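Local coordinates for bifunctional protein PutA (Bradyrhizobium diazoefficiens, PDB 6BSN), which probably oxidises proline to glutamate in two steps, pairing an FAD-dependent proline dehydrogenase with an NAD-dependent aldehyde dehydrogenase, at residues Ala576-Ala581 with Ala702-Ser707. The protein carries 1 engineered substitution. Numbering follows the deposited sequence.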
loop_
_atom_site.group_PDB
_atom_site.type_symbol
_atom_site.label_atom_id
_atom_site.label_comp_id
_atom_site.label_asym_id
_atom_site.label_seq_id
_atom_site.Cartn_x
_atom_site.Cartn_y
_atom_site.Cartn_z
ATOM N N ALA A 576 -19.510 -26.747 0.740
ATOM C CA ALA A 576 -18.752 -27.864 0.186
ATOM C C ALA A 576 -19.676 -28.875 -0.475
ATOM O O ALA A 576 -19.328 -29.450 -1.515
ATOM C CB ALA A 576 -17.908 -28.541 1.276
ATOM N N ALA A 577 -20.856 -29.110 0.125
ATOM C CA ALA A 577 -21.816 -30.051 -0.449
ATOM C C ALA A 577 -22.308 -29.586 -1.821
ATOM O O ALA A 577 -22.439 -30.394 -2.748
ATOM C CB ALA A 577 -22.995 -30.232 0.510
ATOM N N LEU A 578 -22.587 -28.287 -1.969
ATOM C CA LEU A 578 -23.010 -27.774 -3.266
ATOM C C LEU A 578 -21.881 -27.866 -4.285
ATOM O O LEU A 578 -22.114 -28.224 -5.445
ATOM C CB LEU A 578 -23.501 -26.328 -3.141
ATOM C CG LEU A 578 -25.002 -26.090 -2.918
ATOM C CD1 LEU A 578 -25.493 -26.827 -1.685
ATOM C CD2 LEU A 578 -25.352 -24.581 -2.835
ATOM N N GLU A 579 -20.647 -27.556 -3.872
ATOM C CA GLU A 579 -19.532 -27.617 -4.813
ATOM C C GLU A 579 -19.241 -29.049 -5.241
ATOM O O GLU A 579 -18.891 -29.279 -6.405
ATOM C CB GLU A 579 -18.294 -26.951 -4.213
ATOM C CG GLU A 579 -18.436 -25.418 -4.120
ATOM C CD GLU A 579 -17.423 -24.750 -3.175
ATOM O OE1 GLU A 579 -16.749 -25.475 -2.407
ATOM O OE2 GLU A 579 -17.323 -23.495 -3.189
ATOM N N GLN A 580 -19.413 -30.022 -4.332
ATOM C CA GLN A 580 -19.295 -31.427 -4.717
ATOM C C GLN A 580 -20.451 -31.848 -5.624
ATOM O O GLN A 580 -20.264 -32.650 -6.545
ATOM C CB GLN A 580 -19.223 -32.313 -3.467
ATOM C CG GLN A 580 -19.223 -33.840 -3.733
ATOM C CD GLN A 580 -17.983 -34.350 -4.494
ATOM O OE1 GLN A 580 -17.053 -33.598 -4.780
ATOM N NE2 GLN A 580 -17.990 -35.642 -4.836
ATOM N N ALA A 581 -21.647 -31.308 -5.388
ATOM C CA ALA A 581 -22.756 -31.551 -6.305
ATOM C C ALA A 581 -22.420 -31.059 -7.713
ATOM O O ALA A 581 -22.627 -31.779 -8.694
ATOM C CB ALA A 581 -24.026 -30.880 -5.779
ATOM N N ALA A 702 -23.547 -36.042 -2.680
ATOM C CA ALA A 702 -22.620 -34.925 -2.541
ATOM C C ALA A 702 -22.507 -34.405 -1.109
ATOM O O ALA A 702 -21.623 -33.587 -0.834
ATOM C CB ALA A 702 -23.056 -33.785 -3.467
ATOM N N GLY A 703 -23.377 -34.826 -0.198
ATOM C CA GLY A 703 -23.207 -34.429 1.193
ATOM C C GLY A 703 -24.407 -33.773 1.849
ATOM O O GLY A 703 -24.321 -33.365 3.009
ATOM N N ILE A 704 -25.516 -33.630 1.128
ATOM C CA ILE A 704 -26.755 -33.134 1.730
ATOM C C ILE A 704 -27.354 -34.279 2.539
ATOM O O ILE A 704 -27.674 -35.324 1.956
ATOM C CB ILE A 704 -27.750 -32.640 0.667
ATOM C CG1 ILE A 704 -27.158 -31.490 -0.160
ATOM C CG2 ILE A 704 -29.081 -32.243 1.322
ATOM C CD1 ILE A 704 -26.646 -30.319 0.659
ATOM N N PRO A 705 -27.515 -34.145 3.862
ATOM C CA PRO A 705 -28.064 -35.253 4.659
ATOM C C PRO A 705 -29.437 -35.684 4.169
ATOM O O PRO A 705 -30.233 -34.873 3.690
ATOM C CB PRO A 705 -28.163 -34.658 6.074
ATOM C CG PRO A 705 -27.169 -33.542 6.089
ATOM C CD PRO A 705 -27.199 -32.972 4.699
ATOM N N LYS A 706 -29.732 -36.972 4.341
ATOM C CA LYS A 706 -31.065 -37.461 3.992
ATOM C C LYS A 706 -32.160 -36.687 4.719
ATOM O O LYS A 706 -33.234 -36.457 4.154
ATOM C CB LYS A 706 -31.190 -38.958 4.280
ATOM C CG LYS A 706 -30.887 -39.881 3.085
ATOM C CD LYS A 706 -29.461 -39.869 2.582
ATOM C CE LYS A 706 -29.409 -40.563 1.228
ATOM N NZ LYS A 706 -30.201 -41.833 1.252
ATOM N N SER A 707 -31.910 -36.280 5.968
ATOM C CA SER A 707 -32.915 -35.574 6.755
ATOM C C SER A 707 -33.123 -34.129 6.318
ATOM O O SER A 707 -34.051 -33.482 6.819
ATOM C CB SER A 707 -32.548 -35.611 8.244
ATOM O OG SER A 707 -31.186 -35.287 8.437
#
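The methyl of A702 meets the backbone of helix 571-587 where one helical bond is made: its CB lies 3.4 Å from A581 N and 3.5 Å from A577 O, the donor and acceptor of that i to i+4 bond. A581 CB touches the same methyl at 3.8 Å. The carbonyl O of A702 faces A577 itself in a weak CA-H...O contact, A577 CA to A702 O 3.6 Å, angle at the hydrogen 145°. Q580 borders this patch through its aliphatic part; CG, anti to the backbone N (chi1 175°), lies 3.8 Å from A702 CA. No hydrogen bond joins the two segments; the methyls of A577, A581 and A702 and the bare G703 let the backbones come close, A577 CA to G703 CA 4.9 Å. Positive phi at G703 (126°) together with two bonds back into the last turn defines a Schellman motif ending helix 689-702. That helix links the parallel, paired strands 679-683 and 709-711, so the loop completes a beta-alpha-beta unit of the aldehyde dehydrogenase region, against which helix 571-587 packs. Beyond the glycine, I704 CD1 rests on A577 CB at 3.7 Å and more loosely approaches L578 CD1. L699, L674 and W566 also touch I704, while Y621 and M675 pack on L578 from helices 604-629 and 664-675.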